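Local coordinates for VgrG protein (Vibrio cholerae, PDB 4DTH) that binds ATP and magnesium in its actin cross-linking domain, a toxin module that probably uses the nucleotide to join G-actin monomers covalently, at residues Q82-H87 against N146-I151; W113-F118 against Q164-T169; T119-Q124 against Q128-I133; P132-S135 against F140-E143. One frame throughout, in Å; residues are numbered along the deposited sequence.

Interaction 1 (Q82-H87 against N146-I151)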
loop_
_atom_site.group_PDB
_atom_site.type_symbol
_atom_site.label_atom_id
_atom_site.label_comp_id
_atom_site.label_asym_id
_atom_site.label_seq_id
_atom_site.Cartn_x
_atom_site.Cartn_y
_atom_site.Cartn_z
ATOM N N GLN A 82 25.552 -12.909 -12.723
ATOM C CA GLN A 82 24.836 -14.181 -12.808
ATOM C C GLN A 82 23.576 -14.229 -11.985
ATOM O O GLN A 82 23.581 -13.864 -10.807
ATOM C CB GLN A 82 25.753 -15.391 -12.555
ATOM C CG GLN A 82 25.865 -16.340 -13.755
ATOM C CD GLN A 82 26.359 -15.667 -15.020
ATOM O OE1 GLN A 82 25.579 -15.157 -15.835
ATOM N NE2 GLN A 82 27.667 -15.656 -15.217
ATOM N N ASN A 83 22.482 -14.639 -12.644
ATOM C CA ASN A 83 21.133 -14.772 -12.085
ATOM C C ASN A 83 20.446 -13.450 -11.736
ATOM O O ASN A 83 19.345 -13.469 -11.192
ATOM C CB ASN A 83 21.075 -15.801 -10.937
ATOM C CG ASN A 83 21.659 -17.151 -11.307
ATOM O OD1 ASN A 83 21.491 -17.655 -12.424
ATOM N ND2 ASN A 83 22.385 -17.747 -10.381
ATOM N N TRP A 84 21.060 -12.305 -12.095
ATOM C CA TRP A 84 20.473 -10.987 -11.843
ATOM C C TRP A 84 19.161 -10.817 -12.586
ATOM O O TRP A 84 19.004 -11.322 -13.703
ATOM C CB TRP A 84 21.447 -9.863 -12.233
ATOM C CG TRP A 84 22.520 -9.578 -11.223
ATOM C CD1 TRP A 84 23.264 -10.488 -10.526
ATOM C CD2 TRP A 84 23.052 -8.287 -10.892
ATOM N NE1 TRP A 84 24.196 -9.841 -9.745
ATOM C CE2 TRP A 84 24.095 -8.489 -9.958
ATOM C CE3 TRP A 84 22.748 -6.975 -11.298
ATOM C CZ2 TRP A 84 24.824 -7.427 -9.411
ATOM C CZ3 TRP A 84 23.465 -5.922 -10.747
ATOM C CH2 TRP A 84 24.482 -6.149 -9.808
ATOM N N GLN A 85 18.220 -10.111 -11.947
ATOM C CA GLN A 85 16.882 -9.847 -12.479
ATOM C C GLN A 85 16.668 -8.365 -12.702
ATOM O O GLN A 85 17.200 -7.554 -11.939
ATOM C CB GLN A 85 15.814 -10.347 -11.486
ATOM C CG GLN A 85 15.878 -11.859 -11.192
ATOM C CD GLN A 85 15.484 -12.675 -12.389
ATOM O OE1 GLN A 85 14.376 -12.544 -12.905
ATOM N NE2 GLN A 85 16.380 -13.533 -12.856
ATOM N N THR A 86 15.881 -8.011 -13.721
ATOM C CA THR A 86 15.538 -6.625 -14.029
ATOM C C THR A 86 14.157 -6.312 -13.442
ATOM O O THR A 86 13.267 -7.169 -13.470
ATOM C CB THR A 86 15.599 -6.411 -15.545
ATOM O OG1 THR A 86 16.939 -6.585 -16.005
ATOM C CG2 THR A 86 15.109 -5.072 -15.965
ATOM N N HIS A 87 13.984 -5.097 -12.901
ATOM C CA HIS A 87 12.715 -4.649 -12.337
ATOM C C HIS A 87 12.478 -3.210 -12.692
ATOM O O HIS A 87 13.436 -2.461 -12.887
ATOM C CB HIS A 87 12.713 -4.784 -10.800
ATOM C CG HIS A 87 12.941 -6.173 -10.280
ATOM N ND1 HIS A 87 11.895 -6.955 -9.835
ATOM C CD2 HIS A 87 14.098 -6.848 -10.088
ATOM C CE1 HIS A 87 12.440 -8.090 -9.427
ATOM N NE2 HIS A 87 13.759 -8.073 -9.564
ATOM N N ASN A 146 22.026 -0.744 -1.069
ATOM C CA ASN A 146 22.451 -1.942 -1.778
ATOM C C ASN A 146 23.211 -1.511 -3.032
ATOM O O ASN A 146 22.602 -1.160 -4.045
ATOM C CB ASN A 146 21.303 -2.906 -2.096
ATOM C CG ASN A 146 21.776 -4.234 -2.653
ATOM O OD1 ASN A 146 22.972 -4.471 -2.863
ATOM N ND2 ASN A 146 20.851 -5.139 -2.904
ATOM N N ALA A 147 24.551 -1.515 -2.940
ATOM C CA ALA A 147 25.430 -1.134 -4.043
ATOM C C ALA A 147 25.427 -2.176 -5.168
ATOM O O ALA A 147 25.865 -1.868 -6.276
ATOM C CB ALA A 147 26.846 -0.902 -3.532
ATOM N N LYS A 148 24.933 -3.397 -4.887
ATOM C CA LYS A 148 24.847 -4.486 -5.855
ATOM C C LYS A 148 23.610 -4.299 -6.741
ATOM O O LYS A 148 22.631 -5.039 -6.643
ATOM C CB LYS A 148 24.860 -5.859 -5.151
ATOM C CG LYS A 148 25.951 -6.785 -5.670
ATOM C CD LYS A 148 26.078 -8.051 -4.828
ATOM C CE LYS A 148 26.967 -9.072 -5.492
ATOM N NZ LYS A 148 26.214 -9.866 -6.486
ATOM N N HIS A 149 23.654 -3.258 -7.579
ATOM C CA HIS A 149 22.599 -2.915 -8.531
ATOM C C HIS A 149 23.184 -2.140 -9.696
ATOM O O HIS A 149 24.301 -1.625 -9.602
ATOM C CB HIS A 149 21.468 -2.080 -7.859
ATOM C CG HIS A 149 21.794 -0.620 -7.698
ATOM N ND1 HIS A 149 22.433 -0.142 -6.567
ATOM C CD2 HIS A 149 21.582 0.416 -8.550
ATOM C CE1 HIS A 149 22.585 1.159 -6.760
ATOM N NE2 HIS A 149 22.087 1.540 -7.939
ATOM N N VAL A 150 22.422 -2.042 -10.789
ATOM C CA VAL A 150 22.742 -1.188 -11.932
ATOM C C VAL A 150 21.451 -0.523 -12.390
ATOM O O VAL A 150 20.367 -1.099 -12.237
ATOM C CB VAL A 150 23.497 -1.867 -13.120
ATOM C CG1 VAL A 150 24.886 -2.341 -12.713
ATOM C CG2 VAL A 150 22.690 -3.001 -13.757
ATOM N N ILE A 151 21.570 0.677 -12.954
ATOM C CA ILE A 151 20.433 1.405 -13.522
ATOM C C ILE A 151 20.661 1.414 -15.027
ATOM O O ILE A 151 21.751 1.787 -15.476
ATOM C CB ILE A 151 20.331 2.855 -12.947
ATOM C CG1 ILE A 151 20.124 2.860 -11.410
ATOM C CG2 ILE A 151 19.241 3.680 -13.689
ATOM C CD1 ILE A 151 18.769 2.230 -10.900
#

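Interaction 2 (W113-F118 against Q164-T169). With SO4 (sulfate ion), chain H; SO4 (sulfate ion), chain I.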
loop_
_atom_site.group_PDB
_atom_site.type_symbol
_atom_site.label_atom_id
_atom_site.label_comp_id
_atom_site.label_asym_id
_atom_site.label_seq_id
_atom_site.Cartn_x
_atom_site.Cartn_y
_atom_site.Cartn_z
ATOM N N TRP A 113 13.238 15.794 -8.845
ATOM C CA TRP A 113 14.686 16.004 -8.939
ATOM C C TRP A 113 15.360 14.667 -9.283
ATOM O O TRP A 113 16.222 14.629 -10.164
ATOM C CB TRP A 113 15.290 16.576 -7.633
ATOM C CG TRP A 113 16.791 16.416 -7.611
ATOM C CD1 TRP A 113 17.693 17.119 -8.356
ATOM C CD2 TRP A 113 17.530 15.356 -6.983
ATOM N NE1 TRP A 113 18.953 16.587 -8.202
ATOM C CE2 TRP A 113 18.882 15.499 -7.373
ATOM C CE3 TRP A 113 17.182 14.297 -6.126
ATOM C CZ2 TRP A 113 19.885 14.640 -6.920
ATOM C CZ3 TRP A 113 18.179 13.448 -5.675
ATOM C CH2 TRP A 113 19.517 13.640 -6.051
ATOM N N LEU A 114 15.007 13.588 -8.554
ATOM C CA LEU A 114 15.623 12.282 -8.803
ATOM C C LEU A 114 15.377 11.790 -10.229
ATOM O O LEU A 114 16.300 11.255 -10.845
ATOM C CB LEU A 114 15.232 11.223 -7.753
ATOM C CG LEU A 114 15.950 9.872 -7.917
ATOM C CD1 LEU A 114 17.452 9.999 -7.698
ATOM C CD2 LEU A 114 15.366 8.826 -6.997
ATOM N N ALA A 115 14.169 12.037 -10.778
ATOM C CA ALA A 115 13.862 11.663 -12.164
ATOM C C ALA A 115 14.807 12.393 -13.130
ATOM O O ALA A 115 15.319 11.767 -14.056
ATOM C CB ALA A 115 12.415 11.983 -12.490
ATOM N N THR A 116 15.086 13.692 -12.888
ATOM C CA THR A 116 16.034 14.417 -13.742
ATOM C C THR A 116 17.452 13.867 -13.575
ATOM O O THR A 116 18.183 13.762 -14.557
ATOM C CB THR A 116 15.966 15.941 -13.545
ATOM O OG1 THR A 116 16.606 16.317 -12.318
ATOM C CG2 THR A 116 14.552 16.477 -13.625
ATOM N N HIS A 117 17.825 13.498 -12.336
ATOM C CA HIS A 117 19.135 12.909 -12.037
ATOM C C HIS A 117 19.288 11.553 -12.767
ATOM O O HIS A 117 20.350 11.277 -13.341
ATOM C CB HIS A 117 19.307 12.769 -10.510
ATOM C CG HIS A 117 20.588 12.116 -10.113
ATOM N ND1 HIS A 117 21.769 12.831 -10.027
ATOM C CD2 HIS A 117 20.832 10.825 -9.786
ATOM C CE1 HIS A 117 22.694 11.953 -9.669
ATOM N NE2 HIS A 117 22.176 10.736 -9.509
ATOM N N PHE A 118 18.215 10.731 -12.773
ATOM C CA PHE A 118 18.187 9.442 -13.480
ATOM C C PHE A 118 18.329 9.653 -14.992
ATOM O O PHE A 118 19.000 8.857 -15.653
ATOM C CB PHE A 118 16.885 8.685 -13.177
ATOM C CG PHE A 118 16.862 7.788 -11.955
ATOM C CD1 PHE A 118 17.893 6.881 -11.715
ATOM C CD2 PHE A 118 15.747 7.750 -11.125
ATOM C CE1 PHE A 118 17.834 5.998 -10.629
ATOM C CE2 PHE A 118 15.694 6.868 -10.037
ATOM C CZ PHE A 118 16.745 6.012 -9.788
ATOM N N GLN A 164 15.878 8.756 -23.353
ATOM C CA GLN A 164 14.667 8.886 -22.541
ATOM C C GLN A 164 14.759 9.926 -21.446
ATOM O O GLN A 164 15.797 10.064 -20.793
ATOM C CB GLN A 164 14.296 7.555 -21.846
ATOM C CG GLN A 164 13.762 6.483 -22.771
ATOM C CD GLN A 164 14.836 5.508 -23.178
ATOM O OE1 GLN A 164 16.004 5.868 -23.400
ATOM N NE2 GLN A 164 14.438 4.254 -23.346
ATOM N N THR A 165 13.630 10.591 -21.196
ATOM C CA THR A 165 13.437 11.438 -20.033
ATOM C C THR A 165 12.714 10.499 -19.060
ATOM O O THR A 165 11.766 9.804 -19.462
ATOM C CB THR A 165 12.612 12.688 -20.368
ATOM O OG1 THR A 165 13.365 13.475 -21.285
ATOM C CG2 THR A 165 12.290 13.531 -19.125
ATOM N N ILE A 166 13.194 10.432 -17.817
ATOM C CA ILE A 166 12.588 9.585 -16.784
ATOM C C ILE A 166 11.335 10.289 -16.299
ATOM O O ILE A 166 11.385 11.453 -15.907
ATOM C CB ILE A 166 13.592 9.213 -15.665
ATOM C CG1 ILE A 166 14.839 8.496 -16.260
ATOM C CG2 ILE A 166 12.926 8.376 -14.558
ATOM C CD1 ILE A 166 14.555 7.350 -17.285
ATOM N N THR A 167 10.198 9.590 -16.410
ATOM C CA THR A 167 8.884 10.155 -16.161
ATOM C C THR A 167 8.031 9.405 -15.153
ATOM O O THR A 167 8.339 8.289 -14.754
ATOM C CB THR A 167 8.116 10.314 -17.504
ATOM O OG1 THR A 167 7.978 9.018 -18.101
ATOM C CG2 THR A 167 8.823 11.300 -18.490
ATOM N N MET A 168 6.932 10.047 -14.761
ATOM C CA MET A 168 5.928 9.490 -13.852
ATOM C C MET A 168 4.547 9.783 -14.436
ATOM O O MET A 168 4.400 10.734 -15.214
ATOM C CB MET A 168 6.099 10.012 -12.416
ATOM C CG MET A 168 6.531 11.438 -12.333
ATOM S SD MET A 168 7.250 11.901 -10.762
ATOM C CE MET A 168 8.967 11.442 -10.987
ATOM N N THR A 169 3.552 8.926 -14.140
ATOM C CA THR A 169 2.200 9.047 -14.707
ATOM C C THR A 169 1.139 8.534 -13.723
ATOM O O THR A 169 1.477 7.652 -12.929
ATOM C CB THR A 169 2.179 8.355 -16.093
ATOM O OG1 THR A 169 1.063 8.792 -16.868
ATOM C CG2 THR A 169 2.247 6.825 -16.016
HETATM S S SO4 H . 22.306 16.685 -9.760
HETATM O O1 SO4 H . 23.197 17.307 -10.735
HETATM O O2 SO4 H . 21.429 15.701 -10.434
HETATM O O3 SO4 H . 23.110 15.990 -8.759
HETATM O O4 SO4 H . 21.472 17.730 -9.127
HETATM S S SO4 I . -2.305 7.364 -17.408
HETATM O O1 SO4 I . -3.420 7.553 -16.466
HETATM O O2 SO4 I . -2.155 8.572 -18.223
HETATM O O3 SO4 I . -1.063 7.143 -16.665
HETATM O O4 SO4 I . -2.584 6.202 -18.268
#

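Interaction 3 (T119-Q124 against Q128-I133)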
loop_
_atom_site.group_PDB
_atom_site.type_symbol
_atom_site.label_atom_id
_atom_site.label_comp_id
_atom_site.label_asym_id
_atom_site.label_seq_id
_atom_site.Cartn_x
_atom_site.Cartn_y
_atom_site.Cartn_z
ATOM N N THR A 119 17.682 10.714 -15.537
ATOM C CA THR A 119 17.755 11.076 -16.969
ATOM C C THR A 119 19.229 11.282 -17.374
ATOM O O THR A 119 19.654 10.755 -18.402
ATOM C CB THR A 119 16.849 12.287 -17.278
ATOM O OG1 THR A 119 15.505 11.980 -16.902
ATOM C CG2 THR A 119 16.896 12.700 -18.759
ATOM N N THR A 120 20.014 12.002 -16.545
ATOM C CA THR A 120 21.440 12.216 -16.805
ATOM C C THR A 120 22.195 10.897 -16.621
ATOM O O THR A 120 23.054 10.581 -17.436
ATOM C CB THR A 120 21.977 13.344 -15.895
ATOM O OG1 THR A 120 21.269 14.538 -16.215
ATOM C CG2 THR A 120 23.475 13.589 -16.063
ATOM N N HIS A 121 21.843 10.118 -15.570
ATOM C CA HIS A 121 22.507 8.847 -15.259
ATOM C C HIS A 121 22.466 7.845 -16.406
ATOM O O HIS A 121 23.490 7.273 -16.734
ATOM C CB HIS A 121 21.937 8.224 -13.970
ATOM C CG HIS A 121 22.700 7.016 -13.511
ATOM N ND1 HIS A 121 23.829 7.136 -12.722
ATOM C CD2 HIS A 121 22.475 5.700 -13.754
ATOM C CE1 HIS A 121 24.241 5.900 -12.487
ATOM N NE2 HIS A 121 23.464 5.002 -13.091
ATOM N N ILE A 122 21.316 7.653 -17.041
ATOM C CA ILE A 122 21.216 6.712 -18.173
ATOM C C ILE A 122 21.897 7.242 -19.454
ATOM O O ILE A 122 22.171 6.477 -20.386
ATOM C CB ILE A 122 19.763 6.259 -18.430
ATOM C CG1 ILE A 122 18.855 7.468 -18.800
ATOM C CG2 ILE A 122 19.225 5.431 -17.250
ATOM C CD1 ILE A 122 17.498 7.110 -19.518
ATOM N N ASP A 123 22.168 8.551 -19.491
ATOM C CA ASP A 123 22.836 9.155 -20.635
ATOM C C ASP A 123 24.338 8.971 -20.548
ATOM O O ASP A 123 24.970 8.699 -21.558
ATOM C CB ASP A 123 22.476 10.640 -20.757
ATOM C CG ASP A 123 22.898 11.246 -22.079
ATOM O OD1 ASP A 123 22.488 10.710 -23.141
ATOM O OD2 ASP A 123 23.644 12.235 -22.057
ATOM N N GLN A 124 24.916 9.108 -19.347
ATOM C CA GLN A 124 26.368 9.024 -19.228
ATOM C C GLN A 124 26.934 7.895 -18.391
ATOM O O GLN A 124 28.148 7.674 -18.405
ATOM C CB GLN A 124 26.905 10.355 -18.741
ATOM C CG GLN A 124 26.444 10.726 -17.359
ATOM C CD GLN A 124 26.705 12.172 -17.090
ATOM O OE1 GLN A 124 26.512 13.041 -17.954
ATOM N NE2 GLN A 124 27.121 12.461 -15.867
ATOM N N GLN A 128 25.205 1.286 -14.831
ATOM C CA GLN A 128 26.046 1.479 -13.655
ATOM C C GLN A 128 25.167 1.741 -12.439
ATOM O O GLN A 128 24.054 2.277 -12.587
ATOM C CB GLN A 128 26.985 2.673 -13.838
ATOM C CG GLN A 128 28.121 2.410 -14.791
ATOM C CD GLN A 128 28.746 3.721 -15.111
ATOM O OE1 GLN A 128 29.152 4.494 -14.264
ATOM N NE2 GLN A 128 28.716 4.066 -16.336
ATOM N N PRO A 129 25.667 1.431 -11.210
ATOM C CA PRO A 129 24.844 1.738 -10.036
ATOM C C PRO A 129 24.743 3.241 -9.841
ATOM O O PRO A 129 25.624 4.000 -10.277
ATOM C CB PRO A 129 25.622 1.128 -8.863
ATOM C CG PRO A 129 27.001 0.949 -9.337
ATOM C CD PRO A 129 26.974 0.833 -10.825
ATOM N N LEU A 130 23.674 3.665 -9.168
ATOM C CA LEU A 130 23.465 5.045 -8.754
ATOM C C LEU A 130 24.497 5.302 -7.660
ATOM O O LEU A 130 24.773 4.397 -6.860
ATOM C CB LEU A 130 22.075 5.161 -8.100
ATOM C CG LEU A 130 20.979 5.986 -8.748
ATOM C CD1 LEU A 130 19.998 6.454 -7.685
ATOM C CD2 LEU A 130 21.512 7.217 -9.470
ATOM N N ALA A 131 25.088 6.503 -7.637
ATOM C CA ALA A 131 26.070 6.858 -6.621
ATOM C C ALA A 131 25.410 7.727 -5.544
ATOM O O ALA A 131 24.552 8.556 -5.870
ATOM C CB ALA A 131 27.239 7.611 -7.247
ATOM N N PRO A 132 25.825 7.560 -4.260
ATOM C CA PRO A 132 25.274 8.431 -3.210
ATOM C C PRO A 132 25.856 9.836 -3.360
ATOM O O PRO A 132 27.072 10.039 -3.232
ATOM C CB PRO A 132 25.676 7.750 -1.900
ATOM C CG PRO A 132 26.729 6.800 -2.239
ATOM C CD PRO A 132 26.833 6.624 -3.715
ATOM N N ILE A 133 25.018 10.766 -3.807
ATOM C CA ILE A 133 25.416 12.143 -4.079
ATOM C C ILE A 133 24.439 13.108 -3.434
ATOM O O ILE A 133 23.341 12.713 -3.024
ATOM C CB ILE A 133 25.523 12.409 -5.629
ATOM C CG1 ILE A 133 24.203 12.087 -6.387
ATOM C CG2 ILE A 133 26.707 11.678 -6.260
ATOM C CD1 ILE A 133 23.247 13.236 -6.513
#

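Interaction 4 (P132-S135 against F140-E143)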
loop_
_atom_site.group_PDB
_atom_site.type_symbol
_atom_site.label_atom_id
_atom_site.label_comp_id
_atom_site.label_asym_id
_atom_site.label_seq_id
_atom_site.Cartn_x
_atom_site.Cartn_y
_atom_site.Cartn_z
ATOM N N PRO A 132 25.825 7.560 -4.260
ATOM C CA PRO A 132 25.274 8.431 -3.210
ATOM C C PRO A 132 25.856 9.836 -3.360
ATOM O O PRO A 132 27.072 10.039 -3.232
ATOM C CB PRO A 132 25.676 7.750 -1.900
ATOM C CG PRO A 132 26.729 6.800 -2.239
ATOM C CD PRO A 132 26.833 6.624 -3.715
ATOM N N ILE A 133 25.018 10.766 -3.807
ATOM C CA ILE A 133 25.416 12.143 -4.079
ATOM C C ILE A 133 24.439 13.108 -3.434
ATOM O O ILE A 133 23.341 12.713 -3.024
ATOM C CB ILE A 133 25.523 12.409 -5.629
ATOM C CG1 ILE A 133 24.203 12.087 -6.387
ATOM C CG2 ILE A 133 26.707 11.678 -6.260
ATOM C CD1 ILE A 133 23.247 13.236 -6.513
ATOM N N GLN A 134 24.821 14.389 -3.441
ATOM C CA GLN A 134 23.973 15.466 -2.980
ATOM C C GLN A 134 23.570 16.224 -4.230
ATOM O O GLN A 134 24.409 16.410 -5.124
ATOM C CB GLN A 134 24.737 16.373 -2.001
ATOM C CG GLN A 134 23.859 17.400 -1.310
ATOM C CD GLN A 134 24.657 18.177 -0.304
ATOM O OE1 GLN A 134 25.229 19.223 -0.615
ATOM N NE2 GLN A 134 24.754 17.655 0.907
ATOM N N SER A 135 22.302 16.656 -4.310
ATOM C CA SER A 135 21.770 17.444 -5.426
ATOM C C SER A 135 22.586 18.733 -5.585
ATOM O O SER A 135 23.185 19.207 -4.610
ATOM C CB SER A 135 20.308 17.798 -5.184
ATOM O OG SER A 135 20.153 18.700 -4.102
ATOM N N PHE A 140 18.714 17.846 -1.649
ATOM C CA PHE A 140 18.516 16.402 -1.553
ATOM C C PHE A 140 19.775 15.570 -1.579
ATOM O O PHE A 140 20.758 15.931 -2.231
ATOM C CB PHE A 140 17.544 15.934 -2.659
ATOM C CG PHE A 140 16.335 16.826 -2.825
ATOM C CD1 PHE A 140 15.421 16.988 -1.787
ATOM C CD2 PHE A 140 16.116 17.512 -4.013
ATOM C CE1 PHE A 140 14.321 17.839 -1.927
ATOM C CE2 PHE A 140 15.001 18.345 -4.163
ATOM C CZ PHE A 140 14.103 18.490 -3.122
ATOM N N VAL A 141 19.738 14.445 -0.862
ATOM C CA VAL A 141 20.862 13.521 -0.724
ATOM C C VAL A 141 20.401 12.098 -1.026
ATOM O O VAL A 141 19.406 11.641 -0.460
ATOM C CB VAL A 141 21.500 13.606 0.701
ATOM C CG1 VAL A 141 22.586 12.549 0.894
ATOM C CG2 VAL A 141 22.045 14.999 1.003
ATOM N N ILE A 142 21.137 11.400 -1.906
ATOM C CA ILE A 142 20.886 9.995 -2.209
ATOM C C ILE A 142 21.784 9.178 -1.299
ATOM O O ILE A 142 22.985 9.442 -1.219
ATOM C CB ILE A 142 21.189 9.619 -3.699
ATOM C CG1 ILE A 142 20.307 10.393 -4.690
ATOM C CG2 ILE A 142 21.055 8.104 -3.921
ATOM C CD1 ILE A 142 20.802 10.293 -6.208
ATOM N N GLU A 143 21.212 8.169 -0.655
ATOM C CA GLU A 143 21.941 7.198 0.146
ATOM C C GLU A 143 21.702 5.857 -0.546
ATOM O O GLU A 143 20.563 5.564 -0.918
ATOM C CB GLU A 143 21.412 7.146 1.587
ATOM C CG GLU A 143 21.726 8.383 2.411
ATOM C CD GLU A 143 23.135 8.490 2.966
ATOM O OE1 GLU A 143 23.458 9.565 3.521
ATOM O OE2 GLU A 143 23.918 7.517 2.850
#

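Interaction 1 (Q82-H87 against N146-I151)
Trp84 and His149 have the nearest CA atoms of 82-87 and 146-151, yet these lie 9.0 Å apart, too far for strand pairing, and the gap is bridged by one indole. That indole carries the contact. Its outer carbon CH2 lies 3.7 Å from the backbone N of His149 and equally near the carbonyl carbon of Lys148, while CZ3 sits 4.3 Å from CG2 of Val150, whose backbone N comes to the ring edge near its plane. Lys148 crosses the indole at about a right angle; its chain runs on extended and then bends at chi4 (-83°), which brings NZ to 3.8 Å from Trp84 NE1. The indole N-H is buried here and finds no acceptor in the model. Within 146-151 the turn is held by its own bonds: Asn146 OD1 accepts from Lys148 N in an Asx turn, Lys148 is the centre of an inverse gamma turn, and His149 ND1 donates to Asn146 O at 2.7 Å. The contact thus joins the lead-in to strand 85-97 with the lead-in to strand 150-153. Strand 34-38 pairs with both of these strands, and Pro39, just beyond its end, touches both Trp84 and Lys148.

Interaction 2 (W113-F118 against Q164-T169)
The Phe118 ring has Leu114 CD1 over one face, offset toward the rim, and Ile166 CG2 of the other segment comes to it obliquely. This is helix 101-124 packed against an irregular segment, for 164-169 belongs to the connection between strands 150-153 and 173-180. On the Trp113 indole, the CB of His117 lies over one face, again toward the rim. At the edges of Trp113 and His117 lies a sulfate, probably from the crystallisation liquor: Trp113 NE1 donates to its O4 at 2.9 Å in a nearly straight bond (170°), and His117 ND1 donates to its O2. Both side chains have CG anti to the backbone N, which sends the two rings out together to meet one anion. Between the segments the Ala115 methyl and Ile166 make the central touch. Ile166 does most of the packing: its CB lies 3.5 Å from Ala115 O, and CG1 lies alongside Phe118 CB at 3.7 Å. Thr119, one residue further along the helix, ties the two segments together through OG1, which is hydrogen-bonded to both Ala115 O and Ile166 N. Met168 reaches back by a bend at chi3 (86°), and its terminal CE rests 3.8 Å from the CB of Ala115.

Interaction 3 (T119-Q124 against Q128-I133)
His121 lies beneath the side chain of Leu130, whose CD2 sits over one face of the imidazole, 4.2 Å from the ring centroid and 19° off the normal, a CH-pi contact in which the methyl is displaced toward the ring's rim. The same ring works at its edge as well. NE2 donates to Gln128 O at 2.8 Å (164°), with the oxygen almost in the imidazole plane; seen from the acceptor, however, the nitrogen stands well above the carbonyl plane. Beside that bond, CE1 comes within 3.2 Å of Pro129 O, so the ring edge faces two successive carbonyls. A chi1 of -173° swings the imidazole away from its own backbone N and into the returning chain, where face and edge contacts together probably limit its rotation. The histidine thereby ties the C-terminal turn of helix 101-124 to the loop that follows it. Around it, Ile151 of strand 150-153 packs on His121 and bonds through its backbone to Gln128, while His149 NE2 is hydrogen-bonded to Leu130 N. Leu130 also leans on His117 and Phe118 of helix 101-124 and on Ile144 of strand 140-144.

Interaction 4 (P132-S135 against F140-E143)
Ser135 and Phe140 are joined by two bonds at one end of this antiparallel pairing. Ser135 N donates to Phe140 O at 2.7 Å, and in return Phe140 N donates to Ser135 OG at 3.0 Å, so a side-chain hydroxyl stands in where a backbone carbonyl would normally accept. Ser135 chi1 (68°) sets OG between its own backbone N and carbonyl carbon, facing the amide of Phe140. Further along, Ile142 N donates to Ile133 O at 2.8 Å with a nearly straight angle of 173°. Between these bonds Gln134 and Val141 form a single beta bridge, their CA atoms 4.3 Å apart, and CA-H...O contacts run from Gln134 CA to Phe140 O and from Val141 CA to Ile133 O. The two chains run in almost exactly opposed directions.

Side chains then extend the match. Ile133 and Ile142 run alongside each other in the same direction, with their CD1 methyls 3.8 Å apart. Gln134 crosses Val141 instead, setting both CG and NE2 at 3.8 Å from the valine CG2. At the other end, Pro132 CB rests against Ile142 O at 3.3 Å.

In the next shell, Ser135 OG is also hydrogen-bonded to Asp137 OD1 in the link between the two segments, which helps to fix the hydroxyl, and Glu143 OE1 forms a salt bridge with Lys50. Strand 140-144 is flanked by 132-135 and by strand 45-51, with which it pairs, while Phe140 packs on Ala110 and Ile142 on Trp113, both of helix 101-124.

In the fold
All four contacts lie on one side of the chain's centre, within the actin cross-linking domain. Segment 82-87 comes first along the chain, ahead of helix 101-124. Interactions 2 and 3 use successive parts of that helix, with centres about 11 Å apart; interactions 1 and 4 touch it through Ile151 and through Ile133, Ser135, Phe140 and Ile142. Interaction 3 passes directly into interaction 4, sharing Pro132 and Ile133, and the chain continues to the second segment of interaction 1, centred about 14 Å from interaction 3. The loop after the helix and strands 140-144 and 150-153 thus pack on the helix. The Met168 side chain is about 14 Å from bound ATP, consistent with structural packing away from the nucleotide.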